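Local coordinates for protein glutathione S-transferase 2 (Onchocerca volvulus, PDB 1TU7) that conjugates glutathione to electrophilic compounds as a homodimeric Pi-class transferase and appears to play a central role in the parasite's detoxification system, at residues L5-F8 with S9-G12; L13-P16 with I17-L21; D36-S39 with S40-S43. One frame throughout, in Å; residues are numbered along the deposited sequence.

Contact 1 of 3, residues L5-F8 with S9-G12; sequences LTYF and SIRG. With GSH (glutathione), chain C.
Tyr7 carries its ring with CG anti to the backbone N (chi1 -167°), which lays it against the loop 9-12, while Ile10 CG1, between its backbone N and carbonyl carbon (chi1 64°), points to the same ring. The two side chains meet with Tyr7 CE1 3.7 Å from Ile10 CG1, and CD1 of Ile10 reaches the phenol end as well. Ile10 O lies in the ring plane at the edge of Tyr7, and Arg11 O approaches CE1 obliquely. At the tip, Tyr7 OH is 3.6 Å from Gly12 CA and 3.4 Å from SG2 of the bound glutathione. Tyr7 OH is hydrogen-bonded to Leu13 N, just past the loop. Phe8 turns its ring away from the loop, CE1 standing 3.6 Å from glutathione O2, which lies in the plane of the ring. The backbone reverses at Ser9, the centre of an inverse gamma turn, closed by a weak bond from Ile10 N to Phe8 O (2.9 Å, 149°). Ser9 OG is held by Arg32, and Arg11 reaches out to Asp159 and Glu156 of helix 149-164. A phenol placed between a backbone N-H and the thiol sulfur fits the tyrosine known in Pi-class transferases to stabilise the glutathione thiolate.

Contact 2 of 3, residues L13-P16 with I17-L21; sequences LAEP and IRLFL. With GSH (glutathione), chain C.
Arg18 reaches back along the first turn of helix 15-23 to Ala14 and Glu15. Its CB rests 3.5 Å from Glu15 O, and CG lies near Ala14 O. From CG to NE the chain is extended, which carries CD past the carboxylate of Glu15, 3.4 Å from OE1. The guanidinium then spreads over the methyl of Ala14: CB sits 3.6 Å above its plane, over the centre, with CZ at 3.7 Å from that CB. At the tip NH1 forms a salt bridge to Glu15 OE1 (2.9 Å, N-H...O 153°), with OE1 at the guanidinium edge, near its plane, and met nearly along its own C-O axis. The carboxylate and guanidinium planes are nevertheless 59° apart, and the two side chains cross at about a right angle. Glu15 gets there by a bend at chi2 (70°), and its OE2 goes on to Tyr191 and Arg195. NE of Arg18 is paired with Asp30, and NH1 and NH2 also hold Ile10 O and Phe8 O, so the arginine ties the helix to Phe8 and to the loop that follows.

The backbone supplies the helical bonds: Arg18 N to Ala14 O, Leu19 N to Glu15 O (2.8 Å) and Phe20 N to Pro16 O. Leu19 CD1 packs obliquely on Glu15 CG at 4.1 Å. Leu13 CD1 touches glutathione SG2 at 3.5 Å, while Ile17 faces Leu5 of the sheet and helix 63-73. This is the beginning of the helix in the beta-alpha-beta unit of the thioredoxin-like N-terminal domain, with the thiol of glutathione beside the residues that lead into it.

Contact 3 of 3, residues D36-S39 with S40-S43; sequences DDFS and SIKS. With GSH (glutathione), chain C.
The Phe38 ring has Lys42 over one face: CB stands 3.8 Å above the plane, offset toward the rim, in a CH-pi contact 22° off the normal. Lys42 CG continues along the ring, 3.7 Å from CE2. At the edge, near the ring plane, lies O32 of the glycine carboxylate of glutathione, 3.6 Å from CE2, while Ile41 CG1 comes obliquely to CD1 and the two side chains cross at about a right angle. Phe38 takes this position with CG anti to the backbone N (chi1 -174°), turned back over the residues that follow it. The same lysine, extended until a bend at chi4, brings NZ to 3.5 Å from glutathione O31; NZ is hydrogen-bonded to Gly48 O. Its positive charge probably helps to neutralise the glycine carboxylate.

Residues 36-39 have helical phi/psi without the regular bonds. Phe38 O accepts Ile41 N at 2.9 Å, and Lys42 N only weakly. Ser40 OG donates to Asp37 O at 3.1 Å. Two waters complete the turn: one donates to Asp36 O and accepts from Ser40 N, the other links Ser39 O with Ser43 N. They bridge backbone groups where regular helical bonds are missing, and leave this surface coil tied partly through solvent. Along the chain the segments fall in the loop after strand 29-33 and before strand 52-55: Phe38 and Ile41 pack on Ile33 of the first strand, and the Phe38 ring meets Phe8 of the 5-8 segment edge-to-face.

In the fold
Contacts 1, 2 and 3 follow one another along the thioredoxin-like N-terminal domain. Contact 1 spans strand 3-8 and the loop after it; contact 2 follows contact 1 without a gap and runs into helix 15-23, and contact 3 comes beyond strand 29-33, in the loop before strand 52-55. The centres of contacts 1 and 2 are about 9 Å apart and the two touch. The centre of contact 3 lies about 14 Å from that of contact 1, which it meets through Phe8 and Phe38, and about 22 Å from that of contact 2, without touching it. All three touch the same glutathione: contacts 1 and 2 border its thiol, and contact 3, with Phe8, its glycine end. Asp96 of the second subunit also binds it.

Contact 1 of 3, residues L5-F8 with S9-G12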
ATOM      1  N   LEU A   5      -8.614  -9.558 -15.607  1.00 12.43           N
ATOM      2  CA  LEU A   5      -7.560  -8.728 -15.060  1.00 12.67           C
ATOM      3  C   LEU A   5      -6.901  -7.994 -16.189  1.00 13.12           C
ATOM      4  O   LEU A   5      -6.349  -8.631 -17.106  1.00 13.62           O
ATOM      5  CB  LEU A   5      -6.535  -9.589 -14.334  1.00 12.78           C
ATOM      6  CG  LEU A   5      -5.388  -8.834 -13.665  1.00 12.92           C
ATOM      7  CD1 LEU A   5      -5.879  -8.091 -12.425  1.00 14.38           C
ATOM      8  CD2 LEU A   5      -4.286  -9.801 -13.312  1.00 14.10           C
ATOM      9  N   THR A   6      -6.933  -6.673 -16.119  1.00 12.18           N
ATOM     10  CA  THR A   6      -6.378  -5.807 -17.147  1.00 12.81           C
ATOM     11  C   THR A   6      -5.096  -5.189 -16.619  1.00 13.11           C
ATOM     12  O   THR A   6      -5.092  -4.544 -15.571  1.00 13.24           O
ATOM     13  CB  THR A   6      -7.401  -4.746 -17.529  1.00 13.39           C
ATOM     14  OG1 THR A   6      -8.542  -5.409 -18.093  1.00 14.88           O
ATOM     15  CG2 THR A   6      -6.858  -3.827 -18.618  1.00 14.76           C
ATOM     16  N   TYR A   7      -3.998  -5.420 -17.338  1.00 13.23           N
ATOM     17  CA  TYR A   7      -2.710  -4.840 -17.008  1.00 13.52           C
ATOM     18  C   TYR A   7      -1.863  -4.824 -18.271  1.00 14.11           C
ATOM     19  O   TYR A   7      -2.266  -5.309 -19.314  1.00 15.22           O
ATOM     20  CB  TYR A   7      -1.996  -5.650 -15.908  1.00 13.70           C
ATOM     21  CG  TYR A   7      -0.801  -4.960 -15.285  1.00 12.46           C
ATOM     22  CD1 TYR A   7       0.478  -5.491 -15.422  1.00 13.74           C
ATOM     23  CD2 TYR A   7      -0.931  -3.766 -14.606  1.00 12.56           C
ATOM     24  CE1 TYR A   7       1.583  -4.885 -14.872  1.00 14.26           C
ATOM     25  CE2 TYR A   7       0.178  -3.145 -14.034  1.00 13.41           C
ATOM     26  CZ  TYR A   7       1.435  -3.725 -14.157  1.00 12.89           C
ATOM     27  OH  TYR A   7       2.554  -3.147 -13.611  1.00 15.36           O
ATOM     28  N   PHE A   8      -0.687  -4.245 -18.177  1.00 14.98           N
ATOM     29  CA  PHE A   8       0.251  -4.298 -19.289  1.00 15.00           C
ATOM     30  C   PHE A   8       0.787  -5.717 -19.463  1.00 15.42           C
ATOM     31  O   PHE A   8       0.597  -6.611 -18.614  1.00 14.81           O
ATOM     32  CB  PHE A   8       1.342  -3.267 -19.030  1.00 15.28           C
ATOM     33  CG  PHE A   8       0.794  -1.875 -18.910  1.00 16.28           C
ATOM     34  CD1 PHE A   8       0.623  -1.264 -17.671  1.00 17.40           C
ATOM     35  CD2 PHE A   8       0.331  -1.222 -20.044  1.00 18.36           C
ATOM     36  CE1 PHE A   8       0.065  -0.009 -17.551  1.00 18.62           C
ATOM     37  CE2 PHE A   8      -0.239   0.042 -19.939  1.00 20.19           C
ATOM     38  CZ  PHE A   8      -0.376   0.661 -18.687  1.00 20.65           C
ATOM     39  N   SER A   9       1.481  -5.935 -20.569  1.00 14.81           N
ATOM     40  CA  SER A   9       1.976  -7.247 -20.909  1.00 15.41           C
ATOM     41  C   SER A   9       3.355  -7.477 -20.316  1.00 15.04           C
ATOM     42  O   SER A   9       4.320  -7.787 -21.003  1.00 15.58           O
ATOM     43  CB  SER A   9       1.965  -7.482 -22.419  1.00 16.28           C
ATOM     44  OG  SER A   9       1.926  -8.863 -22.660  1.00 21.06           O
ATOM     45  N   ILE A  10       3.419  -7.311 -19.003  1.00 13.98           N
ATOM     46  CA  ILE A  10       4.616  -7.506 -18.198  1.00 14.37           C
ATOM     47  C   ILE A  10       4.120  -8.081 -16.878  1.00 13.37           C
ATOM     48  O   ILE A  10       2.921  -8.073 -16.587  1.00 14.07           O
ATOM     49  CB  ILE A  10       5.376  -6.167 -17.905  1.00 15.93           C
ATOM     50  CG1 ILE A  10       4.516  -5.235 -17.060  1.00 19.03           C
ATOM     51  CG2 ILE A  10       5.839  -5.516 -19.208  1.00 17.95           C
ATOM     52  CD1 ILE A  10       5.211  -3.992 -16.527  1.00 22.26           C
ATOM     53  N   ARG A  11       5.051  -8.532 -16.054  1.00 12.96           N
ATOM     54  CA  ARG A  11       4.707  -9.029 -14.740  1.00 12.79           C
ATOM     55  C   ARG A  11       4.279  -7.883 -13.837  1.00 13.03           C
ATOM     56  O   ARG A  11       3.106  -7.798 -13.458  1.00 12.75           O
ATOM     57  CB  ARG A  11       5.837  -9.844 -14.171  1.00 12.17           C
ATOM     58  CG  ARG A  11       6.005 -11.173 -14.911  1.00 12.65           C
ATOM     59  CD  ARG A  11       7.347 -11.856 -14.759  1.00 11.71           C
ATOM     60  NE  ARG A  11       7.615 -12.257 -13.403  1.00 11.69           N
ATOM     61  CZ  ARG A  11       8.512 -13.173 -13.062  1.00 12.74           C
ATOM     62  NH1 ARG A  11       9.235 -13.778 -13.979  1.00 13.22           N
ATOM     63  NH2 ARG A  11       8.710 -13.484 -11.797  1.00 13.67           N
ATOM     64  N   GLY A  12       5.208  -6.992 -13.528  1.00 13.23           N
ATOM     65  CA  GLY A  12       4.890  -5.791 -12.796  1.00 12.73           C
ATOM     66  C   GLY A  12       3.994  -6.004 -11.593  1.00 12.99           C
ATOM     67  O   GLY A  12       4.166  -6.946 -10.833  1.00 13.87           O
TER
HETATM   68  N1  GSH C1001      -0.873   1.899  -6.295  1.00 15.23           N
HETATM   69  CA1 GSH C1001      -1.103   1.382  -7.588  1.00 13.87           C
HETATM   70  C1  GSH C1001      -1.491  -0.037  -7.590  1.00 13.13           C
HETATM   71  O11 GSH C1001      -0.840  -0.775  -6.672  1.00 12.86           O
HETATM   72  O12 GSH C1001      -2.277  -0.688  -8.371  1.00 12.49           O
HETATM   73  CB1 GSH C1001      -0.217   1.716  -8.711  1.00 13.87           C
HETATM   74  CG1 GSH C1001      -0.738   1.533 -10.112  1.00 14.43           C
HETATM   75  CD1 GSH C1001       0.299   1.960 -11.139  1.00 15.57           C
HETATM   76  OE1 GSH C1001       1.397   2.631 -10.716  1.00 16.51           O
HETATM   77  N2  GSH C1001       0.095   1.637 -12.387  1.00 14.95           N
HETATM   78  CA2 GSH C1001       1.043   1.925 -13.465  1.00 19.79           C
HETATM   79  C2  GSH C1001       0.285   2.423 -14.633  1.00 19.60           C
HETATM   80  O2  GSH C1001      -1.026   2.047 -14.834  1.00 16.39           O
HETATM   81  CB2 GSH C1001       1.769   0.656 -13.904  1.00 22.82           C
HETATM   82  SG2 GSH C1001       2.998   0.143 -12.684  1.00 29.65           S
HETATM   83  N3  GSH C1001       0.873   3.248 -15.483  1.00 21.94           N
HETATM   84  CA3 GSH C1001       0.114   3.700 -16.618  1.00 23.29           C
HETATM   85  C3  GSH C1001      -0.053   5.184 -16.595  1.00 25.11           C
HETATM   86  O31 GSH C1001      -0.081   5.916 -15.500  1.00 24.58           O
HETATM   87  O32 GSH C1001      -0.191   5.806 -17.843  1.00 27.04           O

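Contact 2 of 3, residues L13-P16 with I17-L21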
ATOM      1  N   LEU A  13       3.041  -5.101 -11.411  1.00 12.76           N
ATOM      2  CA  LEU A  13       2.147  -5.117 -10.256  1.00 13.31           C
ATOM      3  C   LEU A  13       1.071  -6.143 -10.341  1.00 13.62           C
ATOM      4  O   LEU A  13       0.464  -6.476  -9.319  1.00 15.38           O
ATOM      5  CB  LEU A  13       1.476  -3.749 -10.104  1.00 13.94           C
ATOM      6  CG  LEU A  13       2.408  -2.573  -9.848  1.00 16.54           C
ATOM      7  CD1 LEU A  13       1.590  -1.306  -9.847  1.00 16.19           C
ATOM      8  CD2 LEU A  13       3.167  -2.748  -8.537  1.00 19.26           C
ATOM      9  N   ALA A  14       0.790  -6.639 -11.536  1.00 12.64           N
ATOM     10  CA  ALA A  14      -0.283  -7.605 -11.740  1.00 12.94           C
ATOM     11  C   ALA A  14       0.130  -8.982 -11.335  1.00 12.30           C
ATOM     12  O   ALA A  14      -0.747  -9.781 -11.060  1.00 11.86           O
ATOM     13  CB  ALA A  14      -0.742  -7.633 -13.172  1.00 13.75           C
ATOM     14  N   GLU A  15       1.424  -9.292 -11.353  1.00 11.78           N
ATOM     15  CA  GLU A  15       1.806 -10.688 -11.311  1.00 11.01           C
ATOM     16  C   GLU A  15       1.365 -11.377 -10.021  1.00 11.50           C
ATOM     17  O   GLU A  15       0.940 -12.535 -10.082  1.00 11.32           O
ATOM     18  CB  GLU A  15       3.275 -10.895 -11.592  1.00 11.53           C
ATOM     19  CG  GLU A  15       3.627 -12.321 -11.954  1.00 10.84           C
ATOM     20  CD  GLU A  15       3.105 -12.741 -13.305  1.00 12.34           C
ATOM     21  OE1 GLU A  15       2.615 -11.903 -14.075  1.00 13.08           O
ATOM     22  OE2 GLU A  15       3.204 -13.952 -13.594  1.00 13.82           O
ATOM     23  N   PRO A  16       1.443 -10.761  -8.842  1.00 11.34           N
ATOM     24  CA  PRO A  16       0.955 -11.471  -7.649  1.00 10.94           C
ATOM     25  C   PRO A  16      -0.506 -11.831  -7.754  1.00 11.32           C
ATOM     26  O   PRO A  16      -0.919 -12.868  -7.203  1.00 11.82           O
ATOM     27  CB  PRO A  16       1.233 -10.517  -6.514  1.00 11.73           C
ATOM     28  CG  PRO A  16       2.388  -9.733  -7.018  1.00 11.85           C
ATOM     29  CD  PRO A  16       2.110  -9.488  -8.484  1.00 11.82           C
ATOM     30  N   ILE A  17      -1.298 -10.985  -8.424  1.00 10.88           N
ATOM     31  CA  ILE A  17      -2.722 -11.284  -8.638  1.00 10.88           C
ATOM     32  C   ILE A  17      -2.883 -12.454  -9.607  1.00 11.44           C
ATOM     33  O   ILE A  17      -3.662 -13.371  -9.381  1.00 11.91           O
ATOM     34  CB  ILE A  17      -3.477 -10.044  -9.091  1.00 11.02           C
ATOM     35  CG1 ILE A  17      -3.372  -8.903  -8.049  1.00 11.83           C
ATOM     36  CG2 ILE A  17      -4.914 -10.400  -9.403  1.00 10.84           C
ATOM     37  CD1 ILE A  17      -3.562  -7.534  -8.656  1.00 12.40           C
ATOM     38  N   ARG A  18      -2.169 -12.420 -10.717  1.00 11.36           N
ATOM     39  CA  ARG A  18      -2.181 -13.549 -11.641  1.00 11.17           C
ATOM     40  C   ARG A  18      -1.806 -14.831 -10.927  1.00 11.74           C
ATOM     41  O   ARG A  18      -2.433 -15.860 -11.116  1.00 12.22           O
ATOM     42  CB  ARG A  18      -1.212 -13.292 -12.780  1.00 11.54           C
ATOM     43  CG  ARG A  18      -1.621 -12.185 -13.714  1.00 12.45           C
ATOM     44  CD  ARG A  18      -0.704 -12.025 -14.851  1.00 13.03           C
ATOM     45  NE  ARG A  18      -0.995 -10.874 -15.710  1.00 12.74           N
ATOM     46  CZ  ARG A  18      -0.126  -9.935 -16.016  1.00 12.56           C
ATOM     47  NH1 ARG A  18       1.068  -9.909 -15.483  1.00 13.47           N
ATOM     48  NH2 ARG A  18      -0.485  -8.966 -16.856  1.00 13.04           N
ATOM     49  N   LEU A  19      -0.784 -14.786 -10.084  1.00 11.27           N
ATOM     50  CA  LEU A  19      -0.330 -15.975  -9.377  1.00 11.70           C
ATOM     51  C   LEU A  19      -1.421 -16.502  -8.453  1.00 11.90           C
ATOM     52  O   LEU A  19      -1.622 -17.703  -8.371  1.00 11.24           O
ATOM     53  CB  LEU A  19       0.956 -15.699  -8.602  1.00 11.84           C
ATOM     54  CG  LEU A  19       2.200 -15.460  -9.460  1.00 11.49           C
ATOM     55  CD1 LEU A  19       3.313 -14.749  -8.714  1.00 12.68           C
ATOM     56  CD2 LEU A  19       2.707 -16.795 -10.031  1.00 13.00           C
ATOM     57  N   PHE A  20      -2.088 -15.607  -7.716  1.00 11.77           N
ATOM     58  CA  PHE A  20      -3.225 -15.974  -6.871  1.00 11.00           C
ATOM     59  C   PHE A  20      -4.273 -16.749  -7.674  1.00 11.43           C
ATOM     60  O   PHE A  20      -4.665 -17.838  -7.300  1.00 12.18           O
ATOM     61  CB  PHE A  20      -3.803 -14.706  -6.226  1.00 10.68           C
ATOM     62  CG  PHE A  20      -4.964 -14.927  -5.300  1.00 10.67           C
ATOM     63  CD1 PHE A  20      -4.863 -14.513  -3.982  1.00 13.12           C
ATOM     64  CD2 PHE A  20      -6.168 -15.451  -5.716  1.00 12.25           C
ATOM     65  CE1 PHE A  20      -5.914 -14.652  -3.104  1.00 12.79           C
ATOM     66  CE2 PHE A  20      -7.226 -15.588  -4.812  1.00 12.22           C
ATOM     67  CZ  PHE A  20      -7.082 -15.182  -3.509  1.00 12.81           C
ATOM     68  N   LEU A  21      -4.687 -16.178  -8.801  1.00 11.54           N
ATOM     69  CA  LEU A  21      -5.763 -16.723  -9.612  1.00 11.93           C
ATOM     70  C   LEU A  21      -5.327 -18.064 -10.192  1.00 12.42           C
ATOM     71  O   LEU A  21      -6.072 -19.023 -10.168  1.00 12.27           O
ATOM     72  CB  LEU A  21      -6.134 -15.718 -10.692  1.00 12.08           C
ATOM     73  CG  LEU A  21      -6.751 -14.416 -10.218  1.00 12.59           C
ATOM     74  CD1 LEU A  21      -6.747 -13.397 -11.299  1.00 12.88           C
ATOM     75  CD2 LEU A  21      -8.190 -14.641  -9.735  1.00 14.84           C
TER
HETATM   76  N1  GSH C1001      -0.873   1.899  -6.295  1.00 15.23           N
HETATM   77  CA1 GSH C1001      -1.103   1.382  -7.588  1.00 13.87           C
HETATM   78  C1  GSH C1001      -1.491  -0.037  -7.590  1.00 13.13           C
HETATM   79  O11 GSH C1001      -0.840  -0.775  -6.672  1.00 12.86           O
HETATM   80  O12 GSH C1001      -2.277  -0.688  -8.371  1.00 12.49           O
HETATM   81  CB1 GSH C1001      -0.217   1.716  -8.711  1.00 13.87           C
HETATM   82  CG1 GSH C1001      -0.738   1.533 -10.112  1.00 14.43           C
HETATM   83  CD1 GSH C1001       0.299   1.960 -11.139  1.00 15.57           C
HETATM   84  OE1 GSH C1001       1.397   2.631 -10.716  1.00 16.51           O
HETATM   85  N2  GSH C1001       0.095   1.637 -12.387  1.00 14.95           N
HETATM   86  CA2 GSH C1001       1.043   1.925 -13.465  1.00 19.79           C
HETATM   87  C2  GSH C1001       0.285   2.423 -14.633  1.00 19.60           C
HETATM   88  O2  GSH C1001      -1.026   2.047 -14.834  1.00 16.39           O
HETATM   89  CB2 GSH C1001       1.769   0.656 -13.904  1.00 22.82           C
HETATM   90  SG2 GSH C1001       2.998   0.143 -12.684  1.00 29.65           S
HETATM   91  N3  GSH C1001       0.873   3.248 -15.483  1.00 21.94           N
HETATM   92  CA3 GSH C1001       0.114   3.700 -16.618  1.00 23.29           C
HETATM   93  C3  GSH C1001      -0.053   5.184 -16.595  1.00 25.11           C
HETATM   94  O31 GSH C1001      -0.081   5.916 -15.500  1.00 24.58           O
HETATM   95  O32 GSH C1001      -0.191   5.806 -17.843  1.00 27.04           O

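Contact 3 of 3, residues D36-S39 with S40-S43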
ATOM      1  N   ASP A  36       0.815   1.449 -26.064  1.00 29.39           N
ATOM      2  CA  ASP A  36       0.241   2.493 -26.906  1.00 29.65           C
ATOM      3  C   ASP A  36      -1.292   2.501 -26.906  1.00 28.69           C
ATOM      4  O   ASP A  36      -1.904   3.489 -27.289  1.00 29.26           O
ATOM      5  CB  ASP A  36       0.792   2.393 -28.336  1.00 30.29           C
ATOM      6  CG  ASP A  36       2.282   2.752 -28.423  1.00 32.98           C
ATOM      7  OD1 ASP A  36       2.873   2.529 -29.508  1.00 37.27           O
ATOM      8  OD2 ASP A  36       2.945   3.248 -27.476  1.00 36.25           O
ATOM      9  N   ASP A  37      -1.917   1.416 -26.464  1.00 27.07           N
ATOM     10  CA  ASP A  37      -3.377   1.346 -26.419  1.00 26.64           C
ATOM     11  C   ASP A  37      -3.996   1.831 -25.104  1.00 25.40           C
ATOM     12  O   ASP A  37      -5.221   1.946 -25.002  1.00 25.75           O
ATOM     13  CB  ASP A  37      -3.840  -0.079 -26.670  1.00 26.60           C
ATOM     14  CG  ASP A  37      -3.432  -0.590 -28.027  1.00 28.84           C
ATOM     15  OD1 ASP A  37      -3.227   0.232 -28.955  1.00 32.25           O
ATOM     16  OD2 ASP A  37      -3.302  -1.805 -28.261  1.00 29.38           O
ATOM     17  N   PHE A  38      -3.166   2.136 -24.116  1.00 24.20           N
ATOM     18  CA  PHE A  38      -3.702   2.519 -22.817  1.00 23.37           C
ATOM     19  C   PHE A  38      -4.352   3.900 -22.808  1.00 23.84           C
ATOM     20  O   PHE A  38      -5.407   4.083 -22.185  1.00 21.70           O
ATOM     21  CB  PHE A  38      -2.637   2.434 -21.719  1.00 22.96           C
ATOM     22  CG  PHE A  38      -3.199   2.687 -20.358  1.00 20.48           C
ATOM     23  CD1 PHE A  38      -4.260   1.925 -19.908  1.00 18.63           C
ATOM     24  CD2 PHE A  38      -2.705   3.698 -19.542  1.00 20.33           C
ATOM     25  CE1 PHE A  38      -4.847   2.173 -18.674  1.00 18.55           C
ATOM     26  CE2 PHE A  38      -3.282   3.943 -18.290  1.00 19.16           C
ATOM     27  CZ  PHE A  38      -4.339   3.175 -17.863  1.00 18.55           C
ATOM     28  N   SER A  39      -3.727   4.873 -23.472  1.00 24.33           N
ATOM     29  CA  SER A  39      -4.252   6.238 -23.496  1.00 25.37           C
ATOM     30  C   SER A  39      -5.738   6.297 -23.837  1.00 25.35           C
ATOM     31  O   SER A  39      -6.468   7.058 -23.207  1.00 25.69           O
ATOM     32  CB  SER A  39      -3.473   7.119 -24.480  1.00 25.99           C
ATOM     33  OG  SER A  39      -3.719   8.495 -24.216  1.00 29.07           O
ATOM     34  N   SER A  40      -6.184   5.493 -24.803  1.00 25.98           N
ATOM     35  CA  SER A  40      -7.577   5.548 -25.255  1.00 26.49           C
ATOM     36  C   SER A  40      -8.583   5.056 -24.218  1.00 25.39           C
ATOM     37  O   SER A  40      -9.762   5.397 -24.286  1.00 25.65           O
ATOM     38  CB  SER A  40      -7.784   4.793 -26.587  1.00 27.47           C
ATOM     39  OG  SER A  40      -7.465   3.417 -26.512  1.00 30.74           O
ATOM     40  N   ILE A  41      -8.115   4.256 -23.256  1.00 23.42           N
ATOM     41  CA  ILE A  41      -8.990   3.645 -22.259  1.00 22.08           C
ATOM     42  C   ILE A  41      -8.727   4.151 -20.837  1.00 20.34           C
ATOM     43  O   ILE A  41      -9.479   3.808 -19.947  1.00 19.22           O
ATOM     44  CB  ILE A  41      -8.889   2.079 -22.276  1.00 21.84           C
ATOM     45  CG1 ILE A  41      -7.476   1.565 -22.061  1.00 22.44           C
ATOM     46  CG2 ILE A  41      -9.453   1.485 -23.590  1.00 23.80           C
ATOM     47  CD1 ILE A  41      -7.442   0.034 -21.727  1.00 22.66           C
ATOM     48  N   LYS A  42      -7.690   4.965 -20.653  1.00 19.50           N
ATOM     49  CA  LYS A  42      -7.200   5.368 -19.321  1.00 19.51           C
ATOM     50  C   LYS A  42      -8.288   5.954 -18.414  1.00 19.18           C
ATOM     51  O   LYS A  42      -8.324   5.688 -17.216  1.00 17.64           O
ATOM     52  CB  LYS A  42      -6.044   6.349 -19.488  1.00 20.81           C
ATOM     53  CG  LYS A  42      -5.468   6.908 -18.240  1.00 23.10           C
ATOM     54  CD  LYS A  42      -4.513   8.064 -18.558  1.00 26.44           C
ATOM     55  CE  LYS A  42      -3.876   8.621 -17.273  1.00 26.93           C
ATOM     56  NZ  LYS A  42      -2.917   7.698 -16.522  1.00 25.13           N
ATOM     57  N   SER A  43      -9.174   6.751 -18.980  1.00 18.57           N
ATOM     58  CA  SER A  43     -10.220   7.407 -18.196  1.00 18.38           C
ATOM     59  C   SER A  43     -11.257   6.437 -17.627  1.00 17.82           C
ATOM     60  O   SER A  43     -12.001   6.791 -16.714  1.00 17.56           O
ATOM     61  CB  SER A  43     -10.928   8.497 -19.020  1.00 19.15           C
ATOM     62  OG  SER A  43     -11.714   7.923 -20.020  1.00 22.39           O
TER
HETATM   63  N1  GSH C1001      -0.873   1.899  -6.295  1.00 15.23           N
HETATM   64  CA1 GSH C1001      -1.103   1.382  -7.588  1.00 13.87           C
HETATM   65  C1  GSH C1001      -1.491  -0.037  -7.590  1.00 13.13           C
HETATM   66  O11 GSH C1001      -0.840  -0.775  -6.672  1.00 12.86           O
HETATM   67  O12 GSH C1001      -2.277  -0.688  -8.371  1.00 12.49           O
HETATM   68  CB1 GSH C1001      -0.217   1.716  -8.711  1.00 13.87           C
HETATM   69  CG1 GSH C1001      -0.738   1.533 -10.112  1.00 14.43           C
HETATM   70  CD1 GSH C1001       0.299   1.960 -11.139  1.00 15.57           C
HETATM   71  OE1 GSH C1001       1.397   2.631 -10.716  1.00 16.51           O
HETATM   72  N2  GSH C1001       0.095   1.637 -12.387  1.00 14.95           N
HETATM   73  CA2 GSH C1001       1.043   1.925 -13.465  1.00 19.79           C
HETATM   74  C2  GSH C1001       0.285   2.423 -14.633  1.00 19.60           C
HETATM   75  O2  GSH C1001      -1.026   2.047 -14.834  1.00 16.39           O
HETATM   76  CB2 GSH C1001       1.769   0.656 -13.904  1.00 22.82           C
HETATM   77  SG2 GSH C1001       2.998   0.143 -12.684  1.00 29.65           S
HETATM   78  N3  GSH C1001       0.873   3.248 -15.483  1.00 21.94           N
HETATM   79  CA3 GSH C1001       0.114   3.700 -16.618  1.00 23.29           C
HETATM   80  C3  GSH C1001      -0.053   5.184 -16.595  1.00 25.11           C
HETATM   81  O31 GSH C1001      -0.081   5.916 -15.500  1.00 24.58           O
HETATM   82  O32 GSH C1001      -0.191   5.806 -17.843  1.00 27.04           O
HETATM   83  O   HOH W   1      -4.269   4.525 -26.994  1.00 39.24           O
HETATM   84  O   HOH W   2      -9.019   7.709 -21.885  1.00 25.84           O